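PDB 4OIF: beta-galactosidase from Geobacillus stearothermophilus, which probably removes terminal non-reducing beta-D-galactose residues from beta-D-galactosides by hydrolysis, as a zinc-containing trimeric enzyme of glycoside hydrolase family 42. Local coordinates for residues 542-547 and 569-574. Numbering follows the deposited sequence.
Sequences SVHYRG and VYEDDF
His544 and Val569 form an antiparallel hydrogen-bonded pair, in which His544 N donates a hydrogen bond to Val569 O at 2.8 Å and Val569 N donates one to His544 O at 3.0 Å, and one residue further Val543 faces Tyr570 in a non-hydrogen-bonded pair. The pairing then frays: Glu571 N reaches Ser542 O at 2.9 Å, but its bent angle of 126° makes this bond weak. How a side chain can prolong a pairing beyond the last regular bridge is well illustrated by Glu571. Its CG lies anti to the carbonyl carbon (chi1 -59°) and the chain runs on extended, carrying the carboxylate back over strand 541-545. There OE1 accepts a hydrogen bond from the hydroxyl of Ser542, OG to OE1 2.7 Å, on its anti side and well out of the carboxylate plane. The other oxygen, OE2, lies 3.5 Å from His544 CB; ring and carboxylate planes are turned 52° apart, and no hydrogen bond joins them. Since OE1 also bonds to the hydroxyl of Ser549 on strand 548-553, the carboxylate, set just past the end of strand 565-570, links it to the next two strands across the sheet. On the reverse face, Val543 directs CG2 to the Tyr570 ring, 3.8 Å from CD1, an oblique apolar contact between two buried side chains. The phenol hydroxyl is held further off by the carbonyl of Thr557. Both Val543 and Tyr570 also rest on Ala580 of strand 579-586, so this face is the apolar one, whereas the polar Glu571 network occupies the partly exposed side. Within the mixed sheet of the trimerisation domain, strand 541-545 runs between 565-570 and 548-553, while the chain leaving Tyr570 heads for a second subunit, where Asp573 forms a salt bridge with Arg338 of that subunit.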
loop_
_atom_site.group_PDB
_atom_site.type_symbol
_atom_site.label_atom_id
_atom_site.label_comp_id
_atom_site.label_asym_id
_atom_site.label_seq_id
_atom_site.Cartn_x
_atom_site.Cartn_y
_atom_site.Cartn_z
ATOM N N SER A 542 -8.281 26.349 -19.680
ATOM C CA SER A 542 -7.713 26.563 -20.991
ATOM C C SER A 542 -7.192 27.973 -21.077
ATOM O O SER A 542 -7.730 28.876 -20.431
ATOM C CB SER A 542 -8.744 26.326 -22.087
ATOM O OG SER A 542 -9.809 27.247 -21.963
ATOM N N VAL A 543 -6.142 28.151 -21.874
ATOM C CA VAL A 543 -5.565 29.457 -22.138
ATOM C C VAL A 543 -5.698 29.808 -23.622
ATOM O O VAL A 543 -5.348 29.024 -24.497
ATOM C CB VAL A 543 -4.084 29.505 -21.723
ATOM C CG1 VAL A 543 -3.447 30.814 -22.158
ATOM C CG2 VAL A 543 -3.957 29.324 -20.226
ATOM N N HIS A 544 -6.224 30.989 -23.908
ATOM C CA HIS A 544 -6.230 31.478 -25.272
ATOM C C HIS A 544 -4.935 32.223 -25.514
ATOM O O HIS A 544 -4.583 33.152 -24.764
ATOM C CB HIS A 544 -7.428 32.378 -25.531
ATOM C CG HIS A 544 -7.725 32.569 -26.981
ATOM N ND1 HIS A 544 -7.206 33.613 -27.715
ATOM C CD2 HIS A 544 -8.483 31.845 -27.837
ATOM C CE1 HIS A 544 -7.641 33.530 -28.960
ATOM N NE2 HIS A 544 -8.414 32.464 -29.061
ATOM N N TYR A 545 -4.237 31.796 -26.563
ATOM C CA TYR A 545 -2.909 32.283 -26.890
ATOM C C TYR A 545 -2.674 32.150 -28.399
ATOM O O TYR A 545 -2.948 31.097 -28.993
ATOM C CB TYR A 545 -1.858 31.511 -26.082
ATOM C CG TYR A 545 -0.433 31.708 -26.535
ATOM C CD1 TYR A 545 0.314 32.776 -26.079
ATOM C CD2 TYR A 545 0.172 30.806 -27.404
ATOM C CE1 TYR A 545 1.621 32.954 -26.482
ATOM C CE2 TYR A 545 1.478 30.974 -27.812
ATOM C CZ TYR A 545 2.198 32.051 -27.351
ATOM O OH TYR A 545 3.498 32.227 -27.753
ATOM N N ARG A 546 -2.194 33.233 -29.007
ATOM C CA ARG A 546 -2.002 33.310 -30.455
ATOM C C ARG A 546 -3.168 32.721 -31.233
ATOM O O ARG A 546 -2.959 31.894 -32.110
ATOM C CB ARG A 546 -0.717 32.599 -30.875
ATOM C CG ARG A 546 0.547 33.136 -30.220
ATOM C CD ARG A 546 0.941 34.474 -30.789
ATOM N NE ARG A 546 2.268 34.890 -30.350
ATOM C CZ ARG A 546 2.492 35.680 -29.302
ATOM N NH1 ARG A 546 1.469 36.134 -28.590
ATOM N NH2 ARG A 546 3.736 36.017 -28.971
ATOM N N GLY A 547 -4.387 33.124 -30.886
ATOM C CA GLY A 547 -5.579 32.707 -31.610
ATOM C C GLY A 547 -6.108 31.303 -31.338
ATOM O O GLY A 547 -7.149 30.907 -31.872
ATOM N N VAL A 569 -4.443 34.451 -22.066
ATOM C CA VAL A 569 -5.346 34.599 -20.916
ATOM C C VAL A 569 -6.093 33.315 -20.615
ATOM O O VAL A 569 -6.308 32.502 -21.514
ATOM C CB VAL A 569 -6.398 35.728 -21.141
ATOM C CG1 VAL A 569 -5.715 37.035 -21.433
ATOM C CG2 VAL A 569 -7.374 35.362 -22.261
ATOM N N TYR A 570 -6.497 33.134 -19.356
ATOM C CA TYR A 570 -7.337 31.989 -18.980
ATOM C C TYR A 570 -8.728 32.181 -19.565
ATOM O O TYR A 570 -9.114 33.305 -19.862
ATOM C CB TYR A 570 -7.415 31.831 -17.456
ATOM C CG TYR A 570 -6.067 31.670 -16.782
ATOM C CD1 TYR A 570 -5.364 30.465 -16.867
ATOM C CD2 TYR A 570 -5.498 32.717 -16.065
ATOM C CE1 TYR A 570 -4.134 30.312 -16.265
ATOM C CE2 TYR A 570 -4.269 32.569 -15.455
ATOM C CZ TYR A 570 -3.593 31.366 -15.555
ATOM O OH TYR A 570 -2.371 31.214 -14.952
ATOM N N GLU A 571 -9.490 31.104 -19.724
ATOM C CA GLU A 571 -10.796 31.211 -20.370
ATOM C C GLU A 571 -11.980 30.758 -19.511
ATOM O O GLU A 571 -13.129 30.911 -19.902
ATOM C CB GLU A 571 -10.799 30.407 -21.670
ATOM C CG GLU A 571 -9.752 30.831 -22.684
ATOM C CD GLU A 571 -9.946 30.123 -24.013
ATOM O OE1 GLU A 571 -9.590 28.930 -24.120
ATOM O OE2 GLU A 571 -10.489 30.753 -24.943
ATOM N N ASP A 572 -11.709 30.181 -18.353
ATOM C CA ASP A 572 -12.787 29.683 -17.515
ATOM C C ASP A 572 -12.436 29.897 -16.047
ATOM O O ASP A 572 -11.408 30.495 -15.750
ATOM C CB ASP A 572 -13.049 28.207 -17.818
ATOM C CG ASP A 572 -14.509 27.827 -17.662
ATOM O OD1 ASP A 572 -15.269 28.599 -17.033
ATOM O OD2 ASP A 572 -14.896 26.750 -18.166
ATOM N N ASP A 573 -13.296 29.416 -15.145
ATOM C CA ASP A 573 -13.157 29.594 -13.695
ATOM C C ASP A 573 -13.122 31.079 -13.305
ATOM O O ASP A 573 -13.287 31.953 -14.151
ATOM C CB ASP A 573 -11.908 28.872 -13.174
ATOM C CG ASP A 573 -12.125 28.219 -11.804
ATOM O OD1 ASP A 573 -12.827 28.795 -10.949
ATOM O OD2 ASP A 573 -11.578 27.115 -11.584
ATOM N N PHE A 574 -12.911 31.366 -12.024
ATOM C CA PHE A 574 -13.116 32.725 -11.527
ATOM C C PHE A 574 -12.076 33.707 -12.053
ATOM O O PHE A 574 -12.313 34.908 -12.025
ATOM C CB PHE A 574 -13.156 32.755 -9.978
ATOM C CG PHE A 574 -11.819 32.550 -9.303
ATOM C CD1 PHE A 574 -11.370 31.266 -8.994
ATOM C CD2 PHE A 574 -11.042 33.637 -8.922
ATOM C CE1 PHE A 574 -10.148 31.065 -8.350
ATOM C CE2 PHE A 574 -9.812 33.454 -8.271
ATOM C CZ PHE A 574 -9.362 32.162 -7.995
#